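Local coordinates for protein 3-ketosteroid-delta4-5alpha-dehydrogenase (PDB 4AT2) that probably uses its bound FAD to introduce the C4-C5 double bond into 5alpha-reduced 3-ketosteroids, a step in bacterial steroid breakdown, at residues E390-M395 / A401-V406; I320-L325 / S425-P430; A362-G367 / V379-A384; M112-G117 / A173-I178; Q331-E336 / Q345-H350. All blocks are in the same frame, centred on the assembly; numbering follows the deposited sequence. Where two conformers were deposited one is given.

Contact 1 (E390-M395 / A401-V406)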
# COMPACT_ATOMS: atom_id res chain seq x y z
N GLU A 390 -10.44 13.54 35.58
CA GLU A 390 -11.78 12.98 35.41
C GLU A 390 -12.09 12.64 33.96
O GLU A 390 -12.68 11.60 33.69
CB GLU A 390 -12.85 13.95 35.92
CG GLU A 390 -12.90 14.09 37.43
CD GLU A 390 -13.67 15.33 37.82
OE1 GLU A 390 -13.10 16.44 37.72
OE2 GLU A 390 -14.85 15.20 38.19
N LEU A 391 -11.69 13.51 33.03
CA LEU A 391 -11.95 13.26 31.62
C LEU A 391 -11.29 11.95 31.19
O LEU A 391 -11.88 11.14 30.46
CB LEU A 391 -11.44 14.43 30.75
CG LEU A 391 -11.81 14.38 29.27
CD1 LEU A 391 -13.31 14.52 29.05
CD2 LEU A 391 -11.07 15.48 28.53
N GLU A 392 -10.07 11.76 31.67
CA GLU A 392 -9.28 10.55 31.36
C GLU A 392 -10.02 9.28 31.78
O GLU A 392 -10.13 8.34 30.99
CB GLU A 392 -7.93 10.65 32.07
CG GLU A 392 -7.00 9.45 31.93
CD GLU A 392 -5.75 9.68 32.73
OE1 GLU A 392 -5.79 9.50 33.97
OE2 GLU A 392 -4.73 10.09 32.14
N SER A 393 -10.51 9.26 33.01
CA SER A 393 -11.28 8.13 33.52
C SER A 393 -12.57 7.94 32.71
O SER A 393 -12.90 6.82 32.30
CB SER A 393 -11.60 8.31 35.00
OG SER A 393 -12.36 7.22 35.47
N ASP A 394 -13.27 9.05 32.45
CA ASP A 394 -14.51 9.04 31.66
C ASP A 394 -14.32 8.37 30.31
O ASP A 394 -15.18 7.64 29.83
CB ASP A 394 -15.01 10.48 31.42
CG ASP A 394 -15.50 11.18 32.69
OD1 ASP A 394 -15.72 10.53 33.74
OD2 ASP A 394 -15.68 12.42 32.63
N MET A 395 -13.17 8.63 29.69
CA MET A 395 -12.85 8.12 28.36
C MET A 395 -12.35 6.68 28.39
O MET A 395 -12.13 6.09 27.33
CB MET A 395 -11.78 8.99 27.71
CG MET A 395 -12.25 10.40 27.37
SD MET A 395 -10.86 11.43 26.89
CE MET A 395 -10.53 10.75 25.26
N ALA A 401 -2.34 8.37 31.38
CA ALA A 401 -2.08 8.40 29.92
C ALA A 401 -2.43 9.74 29.28
O ALA A 401 -1.63 10.30 28.51
CB ALA A 401 -2.82 7.27 29.21
N LEU A 402 -3.60 10.27 29.62
CA LEU A 402 -4.00 11.57 29.10
C LEU A 402 -3.46 12.71 29.97
O LEU A 402 -3.03 13.75 29.45
CB LEU A 402 -5.53 11.68 28.97
CG LEU A 402 -6.08 13.02 28.44
CD1 LEU A 402 -5.68 13.27 26.99
CD2 LEU A 402 -7.60 13.04 28.61
N GLN A 403 -3.47 12.51 31.28
CA GLN A 403 -2.97 13.55 32.19
C GLN A 403 -1.55 13.96 31.84
O GLN A 403 -1.22 15.14 31.82
CB GLN A 403 -3.02 13.09 33.64
CG GLN A 403 -4.42 12.88 34.20
CD GLN A 403 -4.36 12.52 35.67
OE1 GLN A 403 -4.01 13.35 36.52
NE2 GLN A 403 -4.70 11.28 35.98
N SER A 404 -0.70 12.97 31.58
CA SER A 404 0.69 13.26 31.27
C SER A 404 0.84 13.97 29.93
O SER A 404 1.62 14.90 29.82
CB SER A 404 1.56 12.00 31.32
OG SER A 404 1.14 11.05 30.35
N THR A 405 0.08 13.53 28.92
CA THR A 405 0.08 14.21 27.62
C THR A 405 -0.24 15.69 27.78
O THR A 405 0.44 16.54 27.21
CB THR A 405 -0.94 13.53 26.68
OG1 THR A 405 -0.41 12.26 26.31
CG2 THR A 405 -1.23 14.37 25.41
N VAL A 406 -1.27 15.98 28.57
CA VAL A 406 -1.71 17.37 28.74
C VAL A 406 -0.71 18.15 29.59
O VAL A 406 -0.44 19.33 29.31
CB VAL A 406 -3.15 17.44 29.30
CG1 VAL A 406 -3.53 18.88 29.64
CG2 VAL A 406 -4.13 16.84 28.30
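The carboxylate of Glu392 reaches the N-terminal region of helix 401-413, where Ala401 comes first; Ala401 N is 3.0 Å from Glu392 OE2, close but too badly angled for a bond. Its neighbour Leu402 gives its N to the same oxygen at 2.8 Å, entering on the anti lone pair by a bent path. The side chain of Leu402 slides past that of Glu392 in the opposite direction and ends among apolar groups, with CD2 4.0 Å from Met395 SD and 4.2 Å from Leu391 CD2. Gln403 grips the carboxylate twice. Its N reaches Glu392 OE2 at 2.9 Å from above the carboxylate plane, and its NE2 makes a nearly straight bond (171°) of 2.9 Å to Glu392 OE1, with that oxygen lying in the amide plane. The two side chains cross at about a right angle. Glu392 can deliver both oxygens because its chain is stretched, with CG anti to the backbone N (chi1 177°); OE1 also accepts from the N of Gly400, the residue preceding Ala401. The buried charge thus meets amides near a helix N-terminus, where the helix dipole should favour the ionised form. With axes 9.0 Å apart and at 140°, two helices joined by a short loop run roughly antiparallel, an alpha-alpha hairpin fastened by a glutamate of the first helix on the N-terminal part of the second.

Contact 2 (I320-L325 / S425-P430); sequences IVRGIL and SEWVKP
Val321 O and Trp427 O are bridged by one water, which hydrogen-bonds to Val321 O at 2.7 Å and to Trp427 O at 3.0 Å, joining two backbones that have no direct bond to each other. Gly323 O lies 3.0 Å from the same water. Beside this bridge the side chains meet over the indole. Val321 CG2 sits above the five-membered ring of Trp427, 3.4 Å from its centroid and only 9° off the normal, a close CH-pi contact, while Val321 CG1 rests 3.7 Å from Trp427 CZ3 on the six-membered part. CG1 lies between the backbone N and the carbonyl carbon (chi1 80°), which turns both methyls onto the indole. Arg322 comes from the rim: its NH2 stands 3.8 Å from Trp427 CZ3, near the indole plane, and the same carbon lies over the centre of one guanidinium face. The two planes are 74° apart, so the indole edge points into the guanidinium rather than stacking on it. The polar edge of Arg322 is taken elsewhere, NE by a salt bridge to Glu366 and NH1 by Gln318 O. Val321 and Arg322 form the corner of a type I turn from Ile320 to Gly323, and Trp427 closes a short 3-10 turn. The corner joins helix 317-320 to strand 324-326, an outer strand whose Ile324 pairs with Ile358 of strand 356-360 and packs on Tyr409 of helix 401-413.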
# COMPACT_ATOMS: atom_id res chain seq x y z
N ILE A 320 -10.70 21.51 15.48
CA ILE A 320 -9.47 20.71 15.58
C ILE A 320 -8.27 21.59 15.97
O ILE A 320 -7.50 21.24 16.87
CB ILE A 320 -9.18 19.96 14.25
CG1 ILE A 320 -10.30 18.95 13.95
CG2 ILE A 320 -7.84 19.23 14.30
CD1 ILE A 320 -10.22 18.35 12.56
N VAL A 321 -8.13 22.73 15.30
CA VAL A 321 -6.94 23.57 15.48
C VAL A 321 -6.83 24.18 16.88
O VAL A 321 -5.74 24.59 17.29
CB VAL A 321 -6.86 24.65 14.37
CG1 VAL A 321 -7.78 25.83 14.68
CG2 VAL A 321 -5.42 25.11 14.17
N ARG A 322 -7.94 24.21 17.62
CA ARG A 322 -7.98 24.81 18.94
C ARG A 322 -7.88 23.81 20.09
O ARG A 322 -7.95 24.19 21.26
CB ARG A 322 -9.25 25.67 19.09
CG ARG A 322 -9.20 26.93 18.24
CD ARG A 322 -10.55 27.64 18.21
NE ARG A 322 -10.39 28.95 17.60
CZ ARG A 322 -10.38 29.19 16.28
NH1 ARG A 322 -10.59 28.20 15.40
NH2 ARG A 322 -10.17 30.43 15.86
N GLY A 323 -7.71 22.53 19.77
CA GLY A 323 -7.47 21.53 20.80
C GLY A 323 -6.24 20.70 20.50
O GLY A 323 -5.39 21.08 19.68
N ILE A 324 -6.14 19.55 21.16
CA ILE A 324 -5.14 18.55 20.78
C ILE A 324 -5.80 17.24 20.40
O ILE A 324 -6.77 16.81 21.05
CB ILE A 324 -4.06 18.33 21.86
CG1 ILE A 324 -4.68 17.89 23.20
CG2 ILE A 324 -3.27 19.61 22.04
CD1 ILE A 324 -3.65 17.32 24.16
N LEU A 325 -5.30 16.63 19.33
CA LEU A 325 -5.76 15.30 18.96
C LEU A 325 -4.93 14.27 19.69
O LEU A 325 -3.70 14.35 19.71
CB LEU A 325 -5.62 15.09 17.45
CG LEU A 325 -6.67 15.81 16.60
CD1 LEU A 325 -6.25 15.78 15.14
CD2 LEU A 325 -8.07 15.23 16.79
N SER A 425 2.98 28.38 16.58
CA SER A 425 2.85 29.05 17.87
C SER A 425 1.52 29.80 18.05
O SER A 425 0.98 29.84 19.15
CB SER A 425 4.03 29.99 18.08
OG SER A 425 4.05 30.44 19.41
N GLU A 426 0.99 30.36 16.97
CA GLU A 426 -0.30 31.06 17.01
C GLU A 426 -1.45 30.18 17.53
O GLU A 426 -2.45 30.70 18.05
CB GLU A 426 -0.65 31.62 15.62
CG GLU A 426 -0.32 30.69 14.45
CD GLU A 426 1.02 31.00 13.78
OE1 GLU A 426 2.08 31.04 14.47
OE2 GLU A 426 1.03 31.20 12.54
N TRP A 427 -1.33 28.86 17.36
CA TRP A 427 -2.36 27.93 17.83
C TRP A 427 -1.99 27.23 19.12
O TRP A 427 -2.71 26.34 19.58
CB TRP A 427 -2.62 26.86 16.76
CG TRP A 427 -3.17 27.44 15.49
CD1 TRP A 427 -2.57 27.43 14.23
CD2 TRP A 427 -4.44 28.14 15.31
NE1 TRP A 427 -3.37 28.06 13.31
CE2 TRP A 427 -4.51 28.51 13.90
CE3 TRP A 427 -5.50 28.48 16.15
CZ2 TRP A 427 -5.60 29.19 13.37
CZ3 TRP A 427 -6.59 29.17 15.61
CH2 TRP A 427 -6.63 29.51 14.25
N VAL A 428 -0.85 27.59 19.70
CA VAL A 428 -0.36 26.89 20.88
C VAL A 428 -0.63 27.69 22.15
O VAL A 428 -0.14 28.81 22.30
CB VAL A 428 1.16 26.61 20.75
CG1 VAL A 428 1.72 26.04 22.04
CG2 VAL A 428 1.44 25.64 19.60
N LYS A 429 -1.40 27.11 23.07
CA LYS A 429 -1.58 27.69 24.39
C LYS A 429 -2.07 26.57 25.30
O LYS A 429 -2.59 25.57 24.79
CB LYS A 429 -2.55 28.87 24.38
CG LYS A 429 -3.97 28.52 23.98
CD LYS A 429 -4.84 29.76 24.11
CE LYS A 429 -6.28 29.49 23.73
NZ LYS A 429 -7.04 30.75 23.96
N PRO A 430 -1.89 26.71 26.62
CA PRO A 430 -2.30 25.61 27.49
C PRO A 430 -3.77 25.26 27.37
O PRO A 430 -4.62 26.14 27.15
CB PRO A 430 -1.98 26.14 28.89
CG PRO A 430 -0.85 27.09 28.68
CD PRO A 430 -1.18 27.77 27.37
O HOH W 1 -4.59 23.99 19.64

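Contact 3 (A362-G367 / V379-A384)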
# COMPACT_ATOMS: atom_id res chain seq x y z
N ALA A 362 -13.84 26.99 26.62
CA ALA A 362 -13.71 28.29 25.97
C ALA A 362 -13.21 28.15 24.54
O ALA A 362 -13.68 28.85 23.64
CB ALA A 362 -12.80 29.22 26.77
N SER A 363 -12.25 27.24 24.33
CA SER A 363 -11.71 27.04 22.98
C SER A 363 -12.71 26.37 22.05
O SER A 363 -12.77 26.67 20.86
CB SER A 363 -10.42 26.22 23.04
OG SER A 363 -9.41 26.94 23.70
N TYR A 364 -13.50 25.45 22.60
CA TYR A 364 -14.55 24.83 21.83
C TYR A 364 -15.56 25.90 21.37
O TYR A 364 -15.93 25.93 20.18
CB TYR A 364 -15.26 23.70 22.60
CG TYR A 364 -16.29 23.03 21.72
CD1 TYR A 364 -17.57 23.56 21.59
CD2 TYR A 364 -15.95 21.91 20.97
CE1 TYR A 364 -18.51 22.97 20.75
CE2 TYR A 364 -16.88 21.30 20.14
CZ TYR A 364 -18.15 21.85 20.03
OH TYR A 364 -19.09 21.27 19.21
N GLU A 365 -15.97 26.76 22.30
CA GLU A 365 -16.93 27.84 21.99
C GLU A 365 -16.39 28.75 20.89
O GLU A 365 -17.11 29.10 19.96
CB GLU A 365 -17.26 28.65 23.25
CG GLU A 365 -18.14 27.90 24.24
CD GLU A 365 -18.30 28.59 25.59
OE1 GLU A 365 -17.53 29.54 25.91
OE2 GLU A 365 -19.20 28.17 26.34
N GLU A 366 -15.11 29.11 20.99
CA GLU A 366 -14.50 29.95 19.98
C GLU A 366 -14.44 29.24 18.63
O GLU A 366 -14.77 29.83 17.59
CB GLU A 366 -13.10 30.40 20.40
CG GLU A 366 -12.40 31.25 19.35
CD GLU A 366 -11.04 31.70 19.79
OE1 GLU A 366 -10.98 32.70 20.54
OE2 GLU A 366 -10.03 31.08 19.38
N GLY A 367 -14.02 27.98 18.63
CA GLY A 367 -13.96 27.23 17.37
C GLY A 367 -15.33 27.03 16.74
O GLY A 367 -15.47 27.09 15.51
N VAL A 379 -18.73 18.76 15.39
CA VAL A 379 -18.99 17.64 16.30
C VAL A 379 -19.10 18.14 17.73
O VAL A 379 -18.30 18.97 18.17
CB VAL A 379 -17.86 16.59 16.19
CG1 VAL A 379 -18.04 15.46 17.20
CG2 VAL A 379 -17.79 16.02 14.77
N GLN A 380 -20.13 17.68 18.44
CA GLN A 380 -20.32 18.01 19.85
C GLN A 380 -19.47 17.08 20.72
O GLN A 380 -19.29 15.92 20.37
CB GLN A 380 -21.80 17.86 20.24
CG GLN A 380 -22.71 18.89 19.57
CD GLN A 380 -22.52 20.30 20.11
OE1 GLN A 380 -22.06 20.50 21.24
NE2 GLN A 380 -22.88 21.29 19.29
N PRO A 381 -18.96 17.59 21.85
CA PRO A 381 -18.20 16.74 22.75
C PRO A 381 -19.04 15.58 23.28
O PRO A 381 -20.24 15.77 23.59
CB PRO A 381 -17.85 17.67 23.92
CG PRO A 381 -18.02 19.05 23.38
CD PRO A 381 -19.16 18.94 22.41
N LYS A 382 -18.43 14.40 23.40
CA LYS A 382 -19.09 13.26 24.04
C LYS A 382 -18.93 13.34 25.56
O LYS A 382 -19.89 13.09 26.31
CB LYS A 382 -18.54 11.94 23.52
CG LYS A 382 -19.14 10.72 24.23
CD LYS A 382 -18.85 9.41 23.52
CE LYS A 382 -19.72 9.22 22.29
NZ LYS A 382 -19.35 7.99 21.53
N TRP A 383 -17.73 13.69 26.02
CA TRP A 383 -17.46 13.80 27.45
C TRP A 383 -17.04 15.19 27.82
O TRP A 383 -16.40 15.88 27.05
CB TRP A 383 -16.35 12.86 27.88
CG TRP A 383 -16.53 11.40 27.53
CD1 TRP A 383 -17.18 10.41 28.26
CD2 TRP A 383 -16.00 10.71 26.35
NE1 TRP A 383 -17.10 9.20 27.63
CE2 TRP A 383 -16.41 9.31 26.47
CE3 TRP A 383 -15.25 11.11 25.23
CZ2 TRP A 383 -16.07 8.36 25.52
CZ3 TRP A 383 -14.92 10.14 24.27
CH2 TRP A 383 -15.33 8.80 24.41
N ALA A 384 -17.40 15.60 29.03
CA ALA A 384 -16.94 16.87 29.57
C ALA A 384 -16.75 16.75 31.07
O ALA A 384 -17.57 16.12 31.76
CB ALA A 384 -17.91 18.00 29.24
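Tyr364 and Val379 form a side-chain-to-backbone tie, a surface contact beside the antiparallel sheet that joins helix 361-369 to the loop before strand 383-385, an outermost strand of that sheet. Tyr364 OH donates to Val379 O over a short 2.6 Å. The hydroxyl approaches from above the carbonyl plane, 45° out of it, at a C=O...O angle of 122°. Seen from the tyrosine, the carbonyl oxygen lies at the edge of the ring, 3.4 Å from Tyr364 CE2. With CG anti to the backbone N (chi1 -176°), the phenol stretches out from the helix toward the loop. Pro381 lies over one face, offset toward the rim; its CD is 4.3 Å from the Tyr364 centroid, a CH-pi contact. Gln380 bends back at chi2, bringing its CD to 3.7 Å from Tyr364 OH. Beyond the proline, a classic bulge at Lys382-Trp383, opposite Ala437, brings the chain into strand 383-385. Here helix and loop meet through one neutral hydrogen bond and a proline on an aromatic face, with no charge pairing between them.

Contact 4 (M112-G117 / A173-I178)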
# COMPACT_ATOMS: atom_id res chain seq x y z
N MET A 112 5.82 18.98 -3.13
CA MET A 112 5.02 17.84 -3.61
C MET A 112 5.75 16.51 -3.44
O MET A 112 5.13 15.52 -3.05
CB MET A 112 4.59 18.04 -5.07
CG MET A 112 3.56 19.16 -5.23
SD MET A 112 3.08 19.43 -6.95
CE MET A 112 1.92 18.08 -7.22
N MET A 113 7.05 16.49 -3.72
CA MET A 113 7.85 15.26 -3.54
C MET A 113 7.81 14.81 -2.08
O MET A 113 7.69 13.61 -1.79
CB MET A 113 9.30 15.47 -3.99
CG MET A 113 9.48 15.64 -5.49
SD MET A 113 8.83 14.27 -6.46
CE MET A 113 9.88 12.92 -5.90
N ALA A 114 7.88 15.77 -1.16
CA ALA A 114 7.87 15.45 0.27
C ALA A 114 6.50 15.02 0.78
O ALA A 114 6.41 14.09 1.59
CB ALA A 114 8.38 16.65 1.07
N ALA A 115 5.44 15.67 0.30
CA ALA A 115 4.11 15.51 0.88
C ALA A 115 3.29 14.42 0.21
O ALA A 115 2.35 13.91 0.82
CB ALA A 115 3.34 16.83 0.84
N LEU A 116 3.61 14.10 -1.04
CA LEU A 116 2.72 13.25 -1.84
C LEU A 116 3.29 11.87 -2.12
O LEU A 116 2.73 11.12 -2.91
CB LEU A 116 2.32 13.95 -3.15
CG LEU A 116 1.73 15.36 -2.99
CD1 LEU A 116 1.37 15.93 -4.36
CD2 LEU A 116 0.50 15.36 -2.07
N GLY A 117 4.39 11.55 -1.45
CA GLY A 117 5.02 10.23 -1.55
C GLY A 117 4.56 9.32 -0.42
O GLY A 117 3.47 9.51 0.13
N ALA A 173 3.93 21.91 9.97
CA ALA A 173 4.97 20.89 10.09
C ALA A 173 4.50 19.59 9.46
O ALA A 173 3.30 19.29 9.50
CB ALA A 173 5.30 20.68 11.56
N PRO A 174 5.41 18.80 8.87
CA PRO A 174 6.85 19.04 8.73
C PRO A 174 7.21 19.89 7.51
O PRO A 174 8.35 20.33 7.40
CB PRO A 174 7.40 17.62 8.56
CG PRO A 174 6.32 16.93 7.77
CD PRO A 174 5.03 17.46 8.35
N PHE A 175 6.25 20.11 6.62
CA PHE A 175 6.57 20.64 5.29
C PHE A 175 7.00 22.09 5.26
O PHE A 175 7.76 22.48 4.38
CB PHE A 175 5.42 20.36 4.31
CG PHE A 175 5.04 18.92 4.28
CD1 PHE A 175 5.98 17.96 3.89
CD2 PHE A 175 3.79 18.50 4.72
CE1 PHE A 175 5.65 16.61 3.90
CE2 PHE A 175 3.46 17.15 4.74
CZ PHE A 175 4.40 16.21 4.33
N ASN A 176 6.55 22.86 6.25
CA ASN A 176 6.95 24.27 6.33
C ASN A 176 8.44 24.50 6.63
O ASN A 176 8.90 25.65 6.54
CB ASN A 176 6.04 25.04 7.29
CG ASN A 176 6.13 24.55 8.72
OD1 ASN A 176 6.81 23.57 9.02
ND2 ASN A 176 5.44 25.25 9.62
N GLU A 177 9.18 23.44 6.95
CA GLU A 177 10.65 23.53 7.09
C GLU A 177 11.38 22.88 5.93
O GLU A 177 12.63 22.91 5.87
CB GLU A 177 11.12 22.89 8.40
CG GLU A 177 10.28 23.22 9.62
CD GLU A 177 10.79 24.38 10.45
OE1 GLU A 177 11.46 25.30 9.91
OE2 GLU A 177 10.49 24.39 11.67
N ILE A 178 10.62 22.29 5.01
CA ILE A 178 11.16 21.56 3.86
C ILE A 178 11.04 22.40 2.58
O ILE A 178 11.94 22.41 1.74
CB ILE A 178 10.43 20.20 3.69
CG1 ILE A 178 10.73 19.28 4.88
CG2 ILE A 178 10.79 19.52 2.38
CD1 ILE A 178 9.81 18.09 5.00
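Phe175 is sandwiched between Ala115 on one face and its own neighbour Pro174 on the other. Ala115 CB stands 3.8 Å from the ring centroid of Phe175, 15° off the normal and offset toward the rim, a CH-pi contact; Pro174 CG lies 3.8 Å above the opposite face, over its centre. The proline follows a cis peptide bond. Phe111, one turn earlier on the helix of Ala115, meets Phe175 edge-to-face. Along the CE1-CZ side of the ring the backbone joins in: Ala115 CA is 3.5 Å from Phe175 CZ, and Ala114 O comes obliquely to 3.5 Å from Phe175 CE1. Ala114 CB touches both Phe175 CD1, at 3.9 Å, and Ile178 CG2, at 4.0 Å, so the small methyl sits against ring and branched chain at once. Phe175 has CG anti to its carbonyl carbon (chi1 -54°), which carries the ring out from the 3-10 turn 175-177 to the last helical residues. The contact is thus apolar packing of a loop onto the C-terminal end of helix 105-115. Arg342 of helix 340-350 touches both Pro174 and Phe175, Met112 faces helix 122-130, and Leu116 and Gly117 make backbone hydrogen bonds with Ala483 and Gly485 respectively.

Contact 5 (Q331-E336 / Q345-H350); sequences QRYVPE and QMTLFH
Tyr333 and Thr347 make the tight part of this contact, Met346 the loose one. Tyr333 OH donates to Thr347 OG1 at 2.7 Å, with the threonine oxygen at the edge of the ring near its plane. Thr347 OG1 is also bonded to Ile343 O one turn back, so a single buried oxygen links phenol and helix backbone. Tyr333 CG sits between its backbone N and carbonyl carbon (chi1 62°), which swings the ring from the loop to the helix. Alongside, contact is slacker: Tyr333 CE2 is 4.2 Å from Met346 CB, and Val334 CG2 is 4.1 Å from Met346 CG. Met346 begins toward the loop, but bends at chi2 (-58°) and leads its sulfur away, and it remains partly exposed. At the end of the helix, His350 ND1 is hydrogen-bonded to His350 ND1 of the second subunit. Within the loop, Arg332 grips Glu336 side-on, NE to OE2 at 3.0 Å and NH2 to OE1 at 2.8 Å, each on a syn lone pair; Asp418 and Lys423 extend the charge network. The loop leaves strand 324-326, on whose Leu325 both Tyr333 and Val334 pack, and turns back against helix 340-350 where it widens into a pi-type turn.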
# COMPACT_ATOMS: atom_id res chain seq x y z
N GLN A 331 -2.20 9.80 23.38
CA GLN A 331 -0.96 10.45 22.93
C GLN A 331 -1.20 11.36 21.73
O GLN A 331 -1.93 10.99 20.81
CB GLN A 331 0.06 9.39 22.48
CG GLN A 331 0.48 8.42 23.57
CD GLN A 331 1.14 7.17 23.01
OE1 GLN A 331 0.97 6.83 21.84
NE2 GLN A 331 1.90 6.48 23.84
N ARG A 332 -0.55 12.53 21.70
CA ARG A 332 -0.58 13.35 20.48
C ARG A 332 0.22 12.70 19.36
O ARG A 332 1.21 11.99 19.62
CB ARG A 332 -0.06 14.76 20.77
CG ARG A 332 -1.02 15.60 21.58
CD ARG A 332 -0.51 17.02 21.74
NE ARG A 332 -0.53 17.79 20.48
CZ ARG A 332 0.51 18.47 19.99
NH1 ARG A 332 1.70 18.42 20.59
NH2 ARG A 332 0.38 19.16 18.86
N TYR A 333 -0.17 12.95 18.11
CA TYR A 333 0.49 12.30 16.96
C TYR A 333 0.58 13.14 15.69
O TYR A 333 1.28 12.76 14.75
CB TYR A 333 -0.22 10.96 16.64
CG TYR A 333 -1.67 11.15 16.23
CD1 TYR A 333 -2.68 11.19 17.20
CD2 TYR A 333 -2.04 11.25 14.88
CE1 TYR A 333 -4.01 11.36 16.86
CE2 TYR A 333 -3.38 11.42 14.52
CZ TYR A 333 -4.35 11.47 15.51
OH TYR A 333 -5.68 11.65 15.19
N VAL A 334 -0.13 14.27 15.65
CA VAL A 334 -0.14 15.13 14.45
C VAL A 334 -0.32 16.60 14.87
O VAL A 334 -1.10 16.88 15.77
CB VAL A 334 -1.24 14.68 13.45
CG1 VAL A 334 -2.65 14.83 14.04
CG2 VAL A 334 -1.11 15.39 12.10
N PRO A 335 0.41 17.55 14.23
CA PRO A 335 0.09 18.94 14.57
C PRO A 335 -1.32 19.29 14.10
O PRO A 335 -1.71 18.95 12.97
CB PRO A 335 1.15 19.74 13.79
CG PRO A 335 1.48 18.84 12.62
CD PRO A 335 1.49 17.46 13.23
N GLU A 336 -2.09 19.94 14.97
CA GLU A 336 -3.52 20.12 14.73
C GLU A 336 -3.83 21.22 13.71
O GLU A 336 -5.00 21.43 13.36
CB GLU A 336 -4.28 20.34 16.06
CG GLU A 336 -4.28 19.12 16.99
CD GLU A 336 -3.01 18.97 17.83
OE1 GLU A 336 -2.14 19.89 17.80
OE2 GLU A 336 -2.86 17.94 18.53
N GLN A 345 -5.30 10.87 7.05
CA GLN A 345 -4.35 9.80 6.72
C GLN A 345 -3.59 9.35 7.96
O GLN A 345 -3.43 8.16 8.18
CB GLN A 345 -3.35 10.25 5.65
CG GLN A 345 -3.94 10.29 4.24
CD GLN A 345 -2.85 10.31 3.18
OE1 GLN A 345 -1.69 10.66 3.45
NE2 GLN A 345 -3.22 9.92 1.95
N MET A 346 -3.11 10.29 8.78
CA MET A 346 -2.34 9.87 9.95
C MET A 346 -3.21 9.05 10.90
O MET A 346 -2.76 8.05 11.48
CB MET A 346 -1.74 11.07 10.69
CG MET A 346 -0.81 11.95 9.88
SD MET A 346 0.64 11.11 9.18
CE MET A 346 0.10 10.79 7.49
N THR A 347 -4.46 9.47 11.05
CA THR A 347 -5.39 8.81 11.96
C THR A 347 -5.71 7.39 11.48
O THR A 347 -5.56 6.43 12.24
CB THR A 347 -6.67 9.64 12.15
OG1 THR A 347 -6.30 10.94 12.64
CG2 THR A 347 -7.62 8.96 13.16
N LEU A 348 -6.15 7.26 10.23
CA LEU A 348 -6.51 5.96 9.69
C LEU A 348 -5.31 5.05 9.53
O LEU A 348 -5.35 3.89 9.92
CB LEU A 348 -7.21 6.12 8.33
CG LEU A 348 -7.58 4.81 7.62
CD1 LEU A 348 -8.61 4.04 8.44
CD2 LEU A 348 -8.14 5.15 6.25
N PHE A 349 -4.22 5.59 8.96
CA PHE A 349 -3.07 4.75 8.63
C PHE A 349 -2.31 4.33 9.88
O PHE A 349 -1.90 3.16 10.01
CB PHE A 349 -2.07 5.47 7.70
CG PHE A 349 -2.60 5.81 6.32
CD1 PHE A 349 -3.83 5.35 5.84
CD2 PHE A 349 -1.80 6.59 5.48
CE1 PHE A 349 -4.26 5.69 4.56
CE2 PHE A 349 -2.23 6.94 4.20
CZ PHE A 349 -3.46 6.48 3.74
N HIS A 350 -2.06 5.29 10.78
CA HIS A 350 -1.05 5.07 11.83
C HIS A 350 -1.56 4.98 13.23
O HIS A 350 -0.80 4.57 14.13
CB HIS A 350 0.04 6.14 11.74
CG HIS A 350 0.58 6.31 10.35
ND1 HIS A 350 1.00 5.27 9.61
CD2 HIS A 350 0.77 7.45 9.57
CE1 HIS A 350 1.43 5.71 8.41
NE2 HIS A 350 1.29 7.04 8.39

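Contact 4 closes first along the chain; contact 2 then spans a long loop in which contacts 5, 3 and 1 follow in that order. Contacts 1, 2, 3 and 5 gather on one side of the chain, with centres 13 to 20 Å apart, around the antiparallel sheet of strands 324-326, 356-360, 435-439 and 383-385. Contacts 1 and 3 meet where Trp383 lies on Leu391 and Met395, and Thr405 of contact 1 packs on Ile324 of contact 2 and Arg332 of contact 5. Contact 4 lies farther from contacts 1 and 3 (centres 32 and 31 Å) but touches contact 5 through Ala173 and Pro335. Contacts 1 and 5 also reach the second subunit, so this region takes part in the contact between the two subunits.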